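Local atomic coordinates of 3'-5' exonuclease crn-4 (Caenorhabditis elegans, PDB entry 3CM6), a protein that degrades RNA and DNA from the 3' end as a homodimeric, metal-dependent exonuclease and takes part in apoptotic DNA degradation. Residues Leu22-Glu27 with Phe116-Asp121. Numbering follows the deposited sequence.
Sequences LILDFE and FAFVCD. With ER3 (erbium (III) ion), chain F.
The rings of Phe118 and Phe116 both meet Leu22 at a slant. CB of Leu22 touches CD1 of Phe118 at 3.6 Å. CD1 of Leu22 reaches CD2 of Phe116 at 3.8 Å. The two rings also meet each other: CE2 of Phe118 sits in plane at the edge of the Phe116 ring, and Phe145 packs edge-to-face with Phe118. CB of Leu24 comes in obliquely to CD1 of Phe118 (3.7 Å). With CG of Leu24 anti to the backbone N (chi1 176°), the CD2 branch lies 4.0 Å from SG of Cys120. On the other side of the sheet, Ile23 and Val119 lie side by side, and Ile23 packs against helix 191-207.

The backbones run parallel, joined by three backbone hydrogen bonds, Leu22 N to Ala117 O, Val119 N to Leu22 O, and Leu24 N to Val119 O. The strands then splay, and a water bridges OD1 of Asp25 and OD2 of Asp121, 2.8 Å from each.

Beside Asp25 and Glu27 sits an erbium ion; with Asp194 they form the metal site, which probably holds magnesium in vivo. This central parallel strand pair, delivering acidic metal ligands from strand 20-28, is characteristic of the RNase H-like fold of DEDD-type exonucleases.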
loop_
_atom_site.group_PDB
_atom_site.type_symbol
_atom_site.label_atom_id
_atom_site.label_comp_id
_atom_site.label_asym_id
_atom_site.label_seq_id
_atom_site.Cartn_x
_atom_site.Cartn_y
_atom_site.Cartn_z
ATOM N N LEU B 22 -11.888 7.499 28.583
ATOM C CA LEU B 22 -11.383 6.410 27.755
ATOM C C LEU B 22 -10.155 6.878 26.998
ATOM O O LEU B 22 -10.240 7.766 26.159
ATOM C CB LEU B 22 -12.457 5.901 26.793
ATOM C CG LEU B 22 -13.718 5.260 27.400
ATOM C CD1 LEU B 22 -14.716 4.809 26.298
ATOM C CD2 LEU B 22 -13.374 4.104 28.325
ATOM N N ILE B 23 -9.007 6.303 27.328
ATOM C CA ILE B 23 -7.781 6.679 26.661
ATOM C C ILE B 23 -7.803 5.945 25.327
ATOM O O ILE B 23 -7.980 4.716 25.278
ATOM C CB ILE B 23 -6.514 6.330 27.492
ATOM C CG1 ILE B 23 -6.324 7.289 28.678
ATOM C CG2 ILE B 23 -5.292 6.429 26.628
ATOM C CD1 ILE B 23 -7.318 7.081 29.851
ATOM N N LEU B 24 -7.648 6.705 24.252
ATOM C CA LEU B 24 -7.793 6.167 22.921
ATOM C C LEU B 24 -6.525 6.351 22.116
ATOM O O LEU B 24 -5.801 7.352 22.261
ATOM C CB LEU B 24 -8.958 6.823 22.191
ATOM C CG LEU B 24 -9.138 6.398 20.730
ATOM C CD1 LEU B 24 -10.204 5.319 20.614
ATOM C CD2 LEU B 24 -9.523 7.587 19.899
ATOM N N ASP B 25 -6.267 5.369 21.264
ATOM C CA ASP B 25 -5.163 5.455 20.353
ATOM C C ASP B 25 -5.355 4.604 19.101
ATOM O O ASP B 25 -5.809 3.458 19.176
ATOM C CB ASP B 25 -3.888 5.050 21.051
ATOM C CG ASP B 25 -2.688 5.422 20.260
ATOM O OD1 ASP B 25 -2.565 6.614 19.902
ATOM O OD2 ASP B 25 -1.884 4.529 19.972
ATOM N N PHE B 26 -5.023 5.200 17.960
ATOM C CA PHE B 26 -5.089 4.541 16.671
ATOM C C PHE B 26 -3.687 4.404 16.087
ATOM O O PHE B 26 -2.838 5.291 16.249
ATOM C CB PHE B 26 -5.916 5.360 15.681
ATOM C CG PHE B 26 -7.406 5.381 15.945
ATOM C CD1 PHE B 26 -8.146 4.207 16.001
ATOM C CD2 PHE B 26 -8.080 6.605 16.064
ATOM C CE1 PHE B 26 -9.523 4.256 16.210
ATOM C CE2 PHE B 26 -9.450 6.660 16.280
ATOM C CZ PHE B 26 -10.178 5.497 16.348
ATOM N N GLU B 27 -3.438 3.301 15.406
ATOM C CA GLU B 27 -2.285 3.245 14.522
ATOM C C GLU B 27 -2.797 3.118 13.097
ATOM O O GLU B 27 -3.876 2.529 12.865
ATOM C CB GLU B 27 -1.340 2.090 14.889
ATOM C CG GLU B 27 -0.685 2.184 16.292
ATOM C CD GLU B 27 -0.001 3.525 16.601
ATOM O OE1 GLU B 27 0.388 4.280 15.663
ATOM O OE2 GLU B 27 0.159 3.823 17.818
ATOM N N PHE B 116 -18.898 9.972 29.534
ATOM C CA PHE B 116 -17.524 9.556 29.336
ATOM C C PHE B 116 -16.938 10.409 28.232
ATOM O O PHE B 116 -17.677 10.990 27.417
ATOM C CB PHE B 116 -17.410 8.052 29.009
ATOM C CG PHE B 116 -17.931 7.672 27.656
ATOM C CD1 PHE B 116 -19.232 7.202 27.507
ATOM C CD2 PHE B 116 -17.128 7.783 26.526
ATOM C CE1 PHE B 116 -19.734 6.844 26.239
ATOM C CE2 PHE B 116 -17.613 7.444 25.262
ATOM C CZ PHE B 116 -18.919 6.971 25.124
ATOM N N ALA B 117 -15.617 10.508 28.208
ATOM C CA ALA B 117 -14.954 11.233 27.134
ATOM C C ALA B 117 -13.654 10.532 26.738
ATOM O O ALA B 117 -13.014 9.850 27.540
ATOM C CB ALA B 117 -14.702 12.716 27.543
ATOM N N PHE B 118 -13.277 10.696 25.489
ATOM C CA PHE B 118 -12.021 10.165 25.038
ATOM C C PHE B 118 -10.850 11.082 25.326
ATOM O O PHE B 118 -10.948 12.314 25.200
ATOM C CB PHE B 118 -12.094 9.851 23.555
ATOM C CG PHE B 118 -12.890 8.634 23.255
ATOM C CD1 PHE B 118 -12.367 7.374 23.519
ATOM C CD2 PHE B 118 -14.166 8.741 22.710
ATOM C CE1 PHE B 118 -13.097 6.238 23.238
ATOM C CE2 PHE B 118 -14.905 7.612 22.432
ATOM C CZ PHE B 118 -14.369 6.349 22.703
ATOM N N VAL B 119 -9.738 10.456 25.687
ATOM C CA VAL B 119 -8.511 11.165 25.972
ATOM C C VAL B 119 -7.484 10.709 24.959
ATOM O O VAL B 119 -7.228 9.512 24.826
ATOM C CB VAL B 119 -8.021 10.882 27.415
ATOM C CG1 VAL B 119 -6.666 11.563 27.702
ATOM C CG2 VAL B 119 -9.098 11.309 28.432
ATOM N N CYS B 120 -6.911 11.675 24.248
ATOM C CA CYS B 120 -5.883 11.437 23.256
ATOM C C CYS B 120 -4.657 12.273 23.564
ATOM O O CYS B 120 -4.740 13.249 24.296
ATOM C CB CYS B 120 -6.404 11.808 21.884
ATOM S SG CYS B 120 -7.875 10.880 21.425
ATOM N N ASP B 121 -3.526 11.897 22.978
ATOM C CA ASP B 121 -2.304 12.610 23.185
ATOM C C ASP B 121 -2.076 13.771 22.231
ATOM O O ASP B 121 -1.091 14.504 22.397
ATOM C CB ASP B 121 -1.118 11.643 23.192
ATOM C CG ASP B 121 -0.687 11.205 21.808
ATOM O OD1 ASP B 121 0.535 11.214 21.578
ATOM O OD2 ASP B 121 -1.519 10.831 20.956
HETATM ER ER ER3 F . 0.067 6.442 18.824
HETATM O O HOH W 1 -1.829 9.060 18.875
#